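Local coordinates for imidazolonepropionase (Unidentified, PDB 2Q09), which hydrolyses imidazolone-5-propanoate to N-formimidoyl-L-glutamate, the third step of histidine degradation, at an amidohydrolase-type metal site that holds iron here, at residues V8-T13 against V43-L48; P14-S19 against G25-H30; V310-S315 against P343-A348; W378-G381 against E385-Y388. One frame throughout, in Å; residues are numbered along the deposited sequence.

Interaction 1 (V8-T13 against V43-L48); sequences VWLNVT and VPMQDL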
loop_
_atom_site.group_PDB
_atom_site.type_symbol
_atom_site.label_atom_id
_atom_site.label_comp_id
_atom_site.label_asym_id
_atom_site.label_seq_id
_atom_site.Cartn_x
_atom_site.Cartn_y
_atom_site.Cartn_z
ATOM N N VAL A 8 -15.783 -7.533 23.745
ATOM C CA VAL A 8 -16.433 -6.228 23.696
ATOM C C VAL A 8 -15.546 -5.114 24.239
ATOM O O VAL A 8 -14.924 -5.250 25.293
ATOM C CB VAL A 8 -17.764 -6.215 24.497
ATOM C CG1 VAL A 8 -18.318 -4.790 24.564
ATOM C CG2 VAL A 8 -18.776 -7.132 23.847
ATOM N N TRP A 9 -15.485 -4.024 23.485
ATOM C CA TRP A 9 -14.714 -2.850 23.859
ATOM C C TRP A 9 -15.721 -1.788 24.273
ATOM O O TRP A 9 -16.479 -1.284 23.445
ATOM C CB TRP A 9 -13.879 -2.359 22.670
ATOM C CG TRP A 9 -12.638 -3.151 22.472
ATOM C CD1 TRP A 9 -11.380 -2.818 22.880
ATOM C CD2 TRP A 9 -12.539 -4.451 21.885
ATOM N NE1 TRP A 9 -10.503 -3.835 22.593
ATOM C CE2 TRP A 9 -11.191 -4.855 21.981
ATOM C CE3 TRP A 9 -13.462 -5.325 21.294
ATOM C CZ2 TRP A 9 -10.739 -6.087 21.504
ATOM C CZ3 TRP A 9 -13.010 -6.554 20.817
ATOM C CH2 TRP A 9 -11.665 -6.920 20.930
ATOM N N LEU A 10 -15.739 -1.460 25.558
ATOM C CA LEU A 10 -16.671 -0.464 26.068
ATOM C C LEU A 10 -16.104 0.949 26.031
ATOM O O LEU A 10 -14.892 1.155 26.109
ATOM C CB LEU A 10 -17.068 -0.800 27.508
ATOM C CG LEU A 10 -17.876 -2.079 27.751
ATOM C CD1 LEU A 10 -17.987 -2.331 29.245
ATOM C CD2 LEU A 10 -19.257 -1.948 27.120
ATOM N N ASN A 11 -17.009 1.915 25.924
ATOM C CA ASN A 11 -16.663 3.324 25.898
ATOM C C ASN A 11 -15.581 3.729 24.905
ATOM O O ASN A 11 -14.565 4.302 25.289
ATOM C CB ASN A 11 -16.268 3.785 27.305
ATOM C CG ASN A 11 -17.396 3.612 28.306
ATOM O OD1 ASN A 11 -18.510 4.078 28.083
ATOM N ND2 ASN A 11 -17.113 2.939 29.415
ATOM N N VAL A 12 -15.796 3.422 23.634
ATOM C CA VAL A 12 -14.851 3.822 22.602
ATOM C C VAL A 12 -15.484 4.977 21.830
ATOM O O VAL A 12 -16.694 4.981 21.602
ATOM C CB VAL A 12 -14.550 2.683 21.601
ATOM C CG1 VAL A 12 -13.761 1.579 22.285
ATOM C CG2 VAL A 12 -15.834 2.150 21.013
ATOM N N THR A 13 -14.675 5.968 21.464
ATOM C CA THR A 13 -15.150 7.104 20.676
ATOM C C THR A 13 -14.734 6.746 19.254
ATOM O O THR A 13 -13.610 7.009 18.834
ATOM C CB THR A 13 -14.467 8.410 21.103
ATOM O OG1 THR A 13 -14.700 8.632 22.499
ATOM C CG2 THR A 13 -15.019 9.582 20.300
ATOM N N VAL A 43 -22.958 -0.199 19.379
ATOM C CA VAL A 43 -24.057 0.395 20.127
ATOM C C VAL A 43 -23.652 1.564 21.018
ATOM O O VAL A 43 -22.725 1.455 21.818
ATOM C CB VAL A 43 -24.715 -0.664 21.031
ATOM C CG1 VAL A 43 -25.925 -0.071 21.746
ATOM C CG2 VAL A 43 -25.097 -1.879 20.209
ATOM N N PRO A 44 -24.347 2.702 20.892
ATOM C CA PRO A 44 -24.022 3.865 21.721
ATOM C C PRO A 44 -24.074 3.483 23.195
ATOM O O PRO A 44 -24.905 2.675 23.601
ATOM C CB PRO A 44 -25.092 4.892 21.329
ATOM C CG PRO A 44 -26.187 4.066 20.686
ATOM C CD PRO A 44 -25.435 3.006 19.949
HETATM N N MSE A 45 -23.175 4.049 23.992
HETATM C CA MSE A 45 -23.128 3.740 25.413
HETATM C C MSE A 45 -24.379 4.149 26.187
HETATM O O MSE A 45 -24.711 3.530 27.192
HETATM C CB MSE A 45 -21.886 4.371 26.054
HETATM C CG MSE A 45 -20.570 3.704 25.643
HETATM SE SE MSE A 45 -20.544 1.779 25.998
HETATM C CE MSE A 45 -20.327 1.904 27.928
ATOM N N GLN A 46 -25.077 5.182 25.725
ATOM C CA GLN A 46 -26.288 5.621 26.415
ATOM C C GLN A 46 -27.367 4.544 26.382
ATOM O O GLN A 46 -28.273 4.537 27.211
ATOM C CB GLN A 46 -26.817 6.931 25.813
ATOM C CG GLN A 46 -27.086 6.896 24.325
ATOM C CD GLN A 46 -27.804 8.143 23.833
ATOM O OE1 GLN A 46 -28.922 8.429 24.252
ATOM N NE2 GLN A 46 -27.163 8.894 22.949
ATOM N N ASP A 47 -27.269 3.632 25.420
ATOM C CA ASP A 47 -28.222 2.534 25.288
ATOM C C ASP A 47 -27.760 1.348 26.124
ATOM O O ASP A 47 -28.195 0.223 25.896
ATOM C CB ASP A 47 -28.333 2.082 23.827
ATOM C CG ASP A 47 -28.955 3.131 22.929
ATOM O OD1 ASP A 47 -28.874 4.328 23.261
ATOM O OD2 ASP A 47 -29.515 2.752 21.881
ATOM N N LEU A 48 -26.872 1.594 27.080
ATOM C CA LEU A 48 -26.362 0.528 27.932
ATOM C C LEU A 48 -26.089 1.014 29.348
ATOM O O LEU A 48 -25.796 2.183 29.569
ATOM C CB LEU A 48 -25.072 -0.049 27.333
ATOM C CG LEU A 48 -25.186 -0.744 25.974
ATOM C CD1 LEU A 48 -23.825 -1.251 25.531
ATOM C CD2 LEU A 48 -26.177 -1.895 26.077
#
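Met-45, modelled as selenomethionine, reaches across to the chain corner at Leu-10 and Asn-11. Its CB lies 3.9 Å from Asn-11 OD1. One bond further, Met-45 CG comes to 3.2 Å from Asn-11 OD1 and to 3.9 Å from Asn-11 CA. The chain then bends twice, at chi2 (-56°) and chi3 (-74°), and curls round the asparagine: SE stands 3.5 Å from Asn-11 N and also meets Leu-10 CD2 at 4.1 Å. The tip methyl CE touches Leu-10 CD2 as well, at 4.1 Å. Its approach to the Asn-11 amide oxygen is too tight to be trusted. The asparagine crosses the methionine at about a right angle, while its ND2 is turned to a hydrogen bond with Asp-58 OD1. With an alanine in place of Asn-11, Asp-58 would probably lose that donor and Met-45 CG the wall it leans on. Beyond, Met-45 also rests on Ala-31 of strand 30-35. At the corner, Asn-11 takes a positive phi of 51° and pairs with Val-12 opposite His-30: a G1 beta bulge, where the chain passes from the small sheet of strand 7-10 to strand 12-14 beside strand 63-73.

Interaction 2 (P14-S19 against G25-H30); sequences PATLRS and GLLEPH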
loop_
_atom_site.group_PDB
_atom_site.type_symbol
_atom_site.label_atom_id
_atom_site.label_comp_id
_atom_site.label_asym_id
_atom_site.label_seq_id
_atom_site.Cartn_x
_atom_site.Cartn_y
_atom_site.Cartn_z
ATOM N N PRO A 14 -15.657 6.157 18.485
ATOM C CA PRO A 14 -15.423 5.725 17.112
ATOM C C PRO A 14 -15.342 6.734 15.980
ATOM O O PRO A 14 -16.250 7.534 15.776
ATOM C CB PRO A 14 -16.556 4.735 16.884
ATOM C CG PRO A 14 -17.693 5.443 17.560
ATOM C CD PRO A 14 -17.060 5.913 18.870
ATOM N N ALA A 15 -14.227 6.687 15.260
ATOM C CA ALA A 15 -14.031 7.511 14.074
ATOM C C ALA A 15 -14.261 6.407 13.053
ATOM O O ALA A 15 -13.318 5.746 12.627
ATOM C CB ALA A 15 -12.586 8.018 13.991
ATOM N N THR A 16 -15.519 6.201 12.688
ATOM C CA THR A 16 -15.895 5.123 11.786
ATOM C C THR A 16 -15.348 5.202 10.384
ATOM O O THR A 16 -15.183 4.167 9.735
ATOM C CB THR A 16 -17.434 4.997 11.680
ATOM O OG1 THR A 16 -17.967 6.162 11.040
ATOM C CG2 THR A 16 -18.051 4.866 13.079
ATOM N N LEU A 17 -15.067 6.414 9.915
ATOM C CA LEU A 17 -14.582 6.585 8.550
ATOM C C LEU A 17 -15.593 5.953 7.584
ATOM O O LEU A 17 -15.230 5.464 6.508
ATOM C CB LEU A 17 -13.193 5.941 8.367
ATOM C CG LEU A 17 -11.925 6.790 8.578
ATOM C CD1 LEU A 17 -11.899 7.919 7.545
ATOM C CD2 LEU A 17 -11.904 7.378 10.006
ATOM N N ARG A 18 -16.867 5.970 7.974
ATOM C CA ARG A 18 -17.924 5.415 7.128
ATOM C C ARG A 18 -18.052 6.232 5.842
ATOM O O ARG A 18 -18.006 7.461 5.867
ATOM C CB ARG A 18 -19.271 5.414 7.859
ATOM C CG ARG A 18 -19.402 4.387 8.966
ATOM C CD ARG A 18 -20.819 4.396 9.537
ATOM N NE ARG A 18 -21.801 4.033 8.520
ATOM C CZ ARG A 18 -23.114 4.143 8.671
ATOM N NH1 ARG A 18 -23.621 4.611 9.796
ATOM N NH2 ARG A 18 -23.922 3.781 7.688
ATOM N N SER A 19 -18.223 5.545 4.719
ATOM C CA SER A 19 -18.349 6.205 3.422
ATOM C C SER A 19 -19.556 7.137 3.316
ATOM O O SER A 19 -19.561 8.066 2.516
ATOM C CB SER A 19 -18.435 5.158 2.310
ATOM O OG SER A 19 -19.542 4.298 2.521
ATOM N N GLY A 25 -16.450 10.552 10.269
ATOM C CA GLY A 25 -17.537 9.686 10.680
ATOM C C GLY A 25 -17.457 9.430 12.176
ATOM O O GLY A 25 -17.749 8.327 12.635
ATOM N N LEU A 26 -17.048 10.448 12.935
ATOM C CA LEU A 26 -16.927 10.335 14.390
ATOM C C LEU A 26 -18.307 10.282 15.036
ATOM O O LEU A 26 -19.213 11.012 14.630
ATOM C CB LEU A 26 -16.164 11.533 14.965
ATOM C CG LEU A 26 -14.639 11.479 15.079
ATOM C CD1 LEU A 26 -14.113 12.860 15.417
ATOM C CD2 LEU A 26 -14.233 10.469 16.159
ATOM N N LEU A 27 -18.452 9.428 16.046
ATOM C CA LEU A 27 -19.722 9.272 16.755
ATOM C C LEU A 27 -19.512 9.413 18.259
ATOM O O LEU A 27 -18.370 9.476 18.738
ATOM C CB LEU A 27 -20.317 7.892 16.481
ATOM C CG LEU A 27 -20.429 7.398 15.035
ATOM C CD1 LEU A 27 -20.882 5.948 15.053
ATOM C CD2 LEU A 27 -21.416 8.252 14.247
ATOM N N GLU A 28 -20.622 9.457 18.993
ATOM C CA GLU A 28 -20.582 9.552 20.446
ATOM C C GLU A 28 -19.997 8.230 20.933
ATOM O O GLU A 28 -19.873 7.290 20.160
ATOM C CB GLU A 28 -22.003 9.717 21.000
ATOM C CG GLU A 28 -22.929 8.547 20.654
ATOM C CD GLU A 28 -24.352 8.758 21.124
ATOM O OE1 GLU A 28 -24.559 8.917 22.341
ATOM O OE2 GLU A 28 -25.263 8.766 20.275
ATOM N N PRO A 29 -19.635 8.136 22.218
ATOM C CA PRO A 29 -19.072 6.890 22.746
ATOM C C PRO A 29 -19.958 5.683 22.432
ATOM O O PRO A 29 -21.186 5.747 22.548
ATOM C CB PRO A 29 -18.974 7.169 24.239
ATOM C CG PRO A 29 -18.677 8.631 24.276
ATOM C CD PRO A 29 -19.641 9.188 23.249
ATOM N N HIS A 30 -19.329 4.588 22.020
ATOM C CA HIS A 30 -20.041 3.363 21.675
ATOM C C HIS A 30 -19.412 2.147 22.331
ATOM O O HIS A 30 -18.400 2.237 23.019
ATOM C CB HIS A 30 -20.011 3.123 20.161
ATOM C CG HIS A 30 -21.088 3.833 19.401
ATOM N ND1 HIS A 30 -21.253 5.201 19.439
ATOM C CD2 HIS A 30 -22.040 3.362 18.561
ATOM C CE1 HIS A 30 -22.262 5.541 18.654
ATOM N NE2 HIS A 30 -22.756 4.443 18.112
#
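One carbonyl oxygen, Gly-25 O, is held by two donors from a single residue, Thr-16. The hydroxyl OG1 of Thr-16 donates in the carbonyl plane, onto a lone pair of Gly-25 O, at 2.7 Å; the backbone N of Thr-16 arrives at 3.1 Å from well above that plane. Gly-25 itself has a positive phi, and a CB on it would run into the threonine hydroxyl. OG1 sits between the backbone N and the carbonyl carbon of its own residue (chi1 67°) and also accepts from Arg-18 N, 3.3 Å away, closing an ST turn. A serine at Thr-16 would lack CG2 and would probably open a gap beside Leu-27 CD1, which that methyl now meets at 3.6 Å. The two segments run antiparallel in the link between strands 12-14 and 30-35, bridged once, with Ala-15 and Leu-26 as the non-hydrogen-bonded pair. On the other flank of this bridge Leu-27 N donates to Pro-14 O at 2.9 Å. Leu-26 CD2 lies against Ala-15 CB, whereas Pro-14 CG packs on Leu-27 CB at 3.7 Å. Pro-14 CG also meets the His-30 ring, which ND1 helps hold by donating to Glu-28 O, close to the ring plane.

Interaction 3 (V310-S315 against P343-A348); sequences VPMAVS and PVEAMA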
loop_
_atom_site.group_PDB
_atom_site.type_symbol
_atom_site.label_atom_id
_atom_site.label_comp_id
_atom_site.label_asym_id
_atom_site.label_seq_id
_atom_site.Cartn_x
_atom_site.Cartn_y
_atom_site.Cartn_z
ATOM N N VAL A 310 -12.459 11.435 -7.814
ATOM C CA VAL A 310 -11.659 10.214 -7.814
ATOM C C VAL A 310 -11.076 10.015 -6.421
ATOM O O VAL A 310 -10.377 10.884 -5.904
ATOM C CB VAL A 310 -10.508 10.291 -8.834
ATOM C CG1 VAL A 310 -9.625 9.047 -8.733
ATOM C CG2 VAL A 310 -11.070 10.402 -10.240
ATOM N N PRO A 311 -11.374 8.873 -5.783
ATOM C CA PRO A 311 -10.846 8.611 -4.441
ATOM C C PRO A 311 -9.322 8.518 -4.469
ATOM O O PRO A 311 -8.745 7.896 -5.356
ATOM C CB PRO A 311 -11.510 7.295 -4.061
ATOM C CG PRO A 311 -11.716 6.616 -5.381
ATOM C CD PRO A 311 -12.192 7.747 -6.262
HETATM N N MSE A 312 -8.668 9.158 -3.506
HETATM C CA MSE A 312 -7.214 9.154 -3.464
HETATM C C MSE A 312 -6.680 8.435 -2.237
HETATM O O MSE A 312 -6.999 8.791 -1.093
HETATM C CB MSE A 312 -6.678 10.591 -3.472
HETATM C CG MSE A 312 -7.184 11.456 -4.631
HETATM SE SE MSE A 312 -6.515 13.274 -4.448
HETATM C CE MSE A 312 -7.648 13.881 -3.029
ATOM N N ALA A 313 -5.878 7.408 -2.477
ATOM C CA ALA A 313 -5.269 6.676 -1.383
ATOM C C ALA A 313 -3.889 7.292 -1.176
ATOM O O ALA A 313 -3.365 7.961 -2.069
ATOM C CB ALA A 313 -5.138 5.187 -1.740
ATOM N N VAL A 314 -3.321 7.088 0.006
ATOM C CA VAL A 314 -1.988 7.594 0.313
ATOM C C VAL A 314 -1.179 6.397 0.807
ATOM O O VAL A 314 -1.669 5.621 1.635
ATOM C CB VAL A 314 -2.020 8.664 1.422
ATOM C CG1 VAL A 314 -0.593 9.005 1.848
ATOM C CG2 VAL A 314 -2.722 9.925 0.919
ATOM N N SER A 315 0.046 6.246 0.304
ATOM C CA SER A 315 0.886 5.120 0.701
ATOM C C SER A 315 2.352 5.534 0.831
ATOM O O SER A 315 2.764 6.545 0.271
ATOM C CB SER A 315 0.747 3.986 -0.321
ATOM O OG SER A 315 1.485 2.844 0.097
ATOM N N PRO A 343 -6.089 16.572 6.626
ATOM C CA PRO A 343 -5.840 15.373 7.433
ATOM C C PRO A 343 -6.950 14.331 7.253
ATOM O O PRO A 343 -6.707 13.131 7.373
ATOM C CB PRO A 343 -5.780 15.914 8.860
ATOM C CG PRO A 343 -5.181 17.305 8.649
ATOM C CD PRO A 343 -5.955 17.798 7.435
ATOM N N VAL A 344 -8.169 14.787 6.963
ATOM C CA VAL A 344 -9.271 13.853 6.791
ATOM C C VAL A 344 -9.143 13.093 5.462
ATOM O O VAL A 344 -9.477 11.909 5.391
ATOM C CB VAL A 344 -10.655 14.574 6.905
ATOM C CG1 VAL A 344 -10.919 15.451 5.689
ATOM C CG2 VAL A 344 -11.747 13.545 7.091
ATOM N N GLU A 345 -8.640 13.755 4.421
ATOM C CA GLU A 345 -8.448 13.073 3.139
ATOM C C GLU A 345 -7.328 12.037 3.310
ATOM O O GLU A 345 -7.377 10.938 2.747
ATOM C CB GLU A 345 -8.064 14.067 2.035
ATOM C CG GLU A 345 -9.178 15.031 1.632
ATOM C CD GLU A 345 -8.716 16.061 0.608
ATOM O OE1 GLU A 345 -7.650 16.681 0.809
ATOM O OE2 GLU A 345 -9.428 16.253 -0.396
ATOM N N ALA A 346 -6.316 12.389 4.095
ATOM C CA ALA A 346 -5.199 11.480 4.333
ATOM C C ALA A 346 -5.670 10.244 5.095
ATOM O O ALA A 346 -5.282 9.130 4.771
ATOM C CB ALA A 346 -4.090 12.200 5.114
HETATM N N MSE A 347 -6.515 10.446 6.105
HETATM C CA MSE A 347 -7.030 9.335 6.898
HETATM C C MSE A 347 -7.886 8.404 6.028
HETATM O O MSE A 347 -7.738 7.179 6.068
HETATM C CB MSE A 347 -7.836 9.859 8.095
HETATM C CG MSE A 347 -8.304 8.768 9.048
HETATM SE SE MSE A 347 -6.825 7.735 9.761
HETATM C CE MSE A 347 -7.846 6.687 11.073
ATOM N N ALA A 348 -8.771 8.982 5.225
ATOM C CA ALA A 348 -9.586 8.161 4.339
ATOM C C ALA A 348 -8.634 7.488 3.355
ATOM O O ALA A 348 -8.886 6.374 2.891
ATOM C CB ALA A 348 -10.587 9.023 3.587
HETATM O O HOH W 1 -8.096 10.864 0.278
#
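Met-312 and Val-314, both on strand 312-314, meet Glu-345 and Ala-346 on helix 343-349. The strand belongs to the parallel beta barrel of the amidohydrolase fold, a member of the TIM-barrel clan, and the helix packs against its outer side. Direct contact is sparse. The methyl CE of Met-312, also a selenomethionine, comes to 4.0 Å from Glu-345 OE2, the two side chains crossing obliquely. The methionine is extended through chi2 and turns only at chi3 (-75°), which swings CE toward the carboxylate. Further along the strand, the CB of Val-314 points to the helix, and CG2 lies 4.5 Å from Ala-346 CA, a loose van der Waals approach to the helix backbone.

What positions these groups lies one shell out. Glu-345 is anchored through OE1, which makes a salt bridge to Arg-306 and accepts from Thr-342 N just before the helix, so the carboxylate is held at the helix N terminus and probably has its charge partly offset there. Met-312 also packs on Val-302, Leu-305 and Arg-306 of helix 302-307. Val-314 bonds through its backbone to Gly-349, while the OG of Ser-315, the next residue, is hydrogen-bonded with Asp-70 OD2 and with the carbonyl oxygen of the iron ligand His-72. The side chain of Val-314 is about 13 Å from the bound iron.

Between the backbones, a water donates to both carbonyls, at 2.7 Å from Met-312 O and 2.6 Å from Glu-345 O; the angle between these two oxygens at the water is about 113°, a good fit for its two hydrogens.

Interaction 4 (W378-G381 against E385-Y388); sequences WNCG and ELSY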
loop_
_atom_site.group_PDB
_atom_site.type_symbol
_atom_site.label_atom_id
_atom_site.label_comp_id
_atom_site.label_asym_id
_atom_site.label_seq_id
_atom_site.Cartn_x
_atom_site.Cartn_y
_atom_site.Cartn_z
ATOM N N TRP A 378 -6.450 4.453 20.221
ATOM C CA TRP A 378 -5.337 5.377 20.408
ATOM C C TRP A 378 -5.361 6.123 21.725
ATOM O O TRP A 378 -6.384 6.169 22.406
ATOM C CB TRP A 378 -5.328 6.418 19.298
ATOM C CG TRP A 378 -5.298 5.858 17.919
ATOM C CD1 TRP A 378 -6.368 5.489 17.151
ATOM C CD2 TRP A 378 -4.136 5.658 17.111
ATOM N NE1 TRP A 378 -5.943 5.077 15.910
ATOM C CE2 TRP A 378 -4.575 5.170 15.859
ATOM C CE3 TRP A 378 -2.761 5.841 17.328
ATOM C CZ2 TRP A 378 -3.685 4.878 14.816
ATOM C CZ3 TRP A 378 -1.872 5.551 16.289
ATOM C CH2 TRP A 378 -2.343 5.072 15.049
ATOM N N ASN A 379 -4.232 6.725 22.083
ATOM C CA ASN A 379 -4.177 7.502 23.304
ATOM C C ASN A 379 -4.254 8.989 22.955
ATOM O O ASN A 379 -4.196 9.839 23.841
ATOM C CB ASN A 379 -2.912 7.186 24.116
ATOM C CG ASN A 379 -1.635 7.551 23.388
ATOM O OD1 ASN A 379 -1.656 8.028 22.251
ATOM N ND2 ASN A 379 -0.506 7.326 24.046
ATOM N N CYS A 380 -4.389 9.302 21.667
ATOM C CA CYS A 380 -4.511 10.700 21.271
ATOM C C CYS A 380 -5.994 11.053 21.141
ATOM O O CYS A 380 -6.836 10.190 20.890
ATOM C CB CYS A 380 -3.742 10.991 19.973
ATOM S SG CYS A 380 -4.070 9.904 18.583
ATOM N N GLY A 381 -6.306 12.329 21.320
ATOM C CA GLY A 381 -7.692 12.758 21.295
ATOM C C GLY A 381 -8.484 12.857 20.008
ATOM O O GLY A 381 -9.670 12.532 19.991
ATOM N N GLU A 385 -4.793 14.186 14.426
ATOM C CA GLU A 385 -3.434 14.053 14.929
ATOM C C GLU A 385 -2.627 12.925 14.271
ATOM O O GLU A 385 -1.394 12.948 14.288
ATOM C CB GLU A 385 -3.442 13.856 16.450
ATOM C CG GLU A 385 -2.037 13.692 17.006
ATOM C CD GLU A 385 -1.934 13.973 18.491
ATOM O OE1 GLU A 385 -0.816 13.843 19.022
ATOM O OE2 GLU A 385 -2.953 14.323 19.129
ATOM N N LEU A 386 -3.307 11.951 13.673
ATOM C CA LEU A 386 -2.597 10.836 13.049
ATOM C C LEU A 386 -1.745 11.264 11.853
ATOM O O LEU A 386 -0.713 10.654 11.580
ATOM C CB LEU A 386 -3.585 9.744 12.636
ATOM C CG LEU A 386 -4.392 9.186 13.810
ATOM C CD1 LEU A 386 -5.237 7.998 13.351
ATOM C CD2 LEU A 386 -3.456 8.760 14.918
ATOM N N SER A 387 -2.180 12.306 11.149
ATOM C CA SER A 387 -1.440 12.845 10.005
ATOM C C SER A 387 -0.467 13.931 10.475
ATOM O O SER A 387 0.432 14.333 9.732
ATOM C CB SER A 387 -2.397 13.494 8.984
ATOM O OG SER A 387 -3.287 12.557 8.415
ATOM N N TYR A 388 -0.660 14.405 11.702
ATOM C CA TYR A 388 0.133 15.501 12.246
ATOM C C TYR A 388 1.410 15.133 13.002
ATOM O O TYR A 388 2.515 15.413 12.523
ATOM C CB TYR A 388 -0.754 16.360 13.157
ATOM C CG TYR A 388 -0.180 17.722 13.460
ATOM C CD1 TYR A 388 -0.205 18.732 12.500
ATOM C CD2 TYR A 388 0.403 18.003 14.696
ATOM C CE1 TYR A 388 0.333 19.995 12.765
ATOM C CE2 TYR A 388 0.944 19.252 14.970
ATOM C CZ TYR A 388 0.904 20.243 14.003
ATOM O OH TYR A 388 1.440 21.479 14.274
HETATM O O HOH W 2 -3.925 13.894 21.750
#
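Cys-380 and Glu-385 bring the two backbones closest, their CA atoms 7.3 Å apart, across a turn with three residues between the segments. Trp-378 ends strand 375-378; residues 385-388 make one weakly bonded helical turn, with a weak bond of 3.1 Å from Tyr-388 N to Glu-385 O. Leu-386 points its side chain at residues 378-381. Its methyl CD2 stands over the six-membered ring of Trp-378, 3.6 Å from the centroid and 1° off the ring normal, a nearly ideal CH-pi contact. The other methyl, CD1, lies at the rim of the same face, beside CE2 and 3.8 Å from Trp-378 CZ2. The Cys-380 sulfur, placed between its own backbone N and carbonyl carbon (chi1 51°), touches Leu-386 CD2 from the side at 3.9 Å. At the outer edge, the extended Glu-385 side chain lays OE2 against Cys-380 CB at 3.5 Å. A water ties this edge together, accepting from Gly-381 N (2.9 Å) and donating to Glu-385 OE2 (2.8 Å). Trp-378 NE1 bonds to Thr-65 OG1, which helps fix the indole. The arrangement is CH-pi and apolar packing of short helix 385-388 on the end of strand 375-378, beside helices 328-339 and 343-349 of the amidohydrolase fold.

From the N terminus, interaction 1 closes the longest loop here, from strand 7-10 to the end of strand 38-44. Interaction 2 lies wholly within that span, tying together the ends of the link between strands 12-14 and 30-35; the two touch where Val-12 O meets His-30 N and Gln-46 meets Glu-28. Much later in the chain, interaction 3 joins strand 312-314 to helix 343-349, and interaction 4 follows as a short local turn; none of these loops cross. In space interaction 3 meets interactions 2 and 4: Leu-17 packs on Met-347 and Ala-348, and Met-347 in turn touches Leu-386, so helix 343-349 connects interactions 2, 3 and 4.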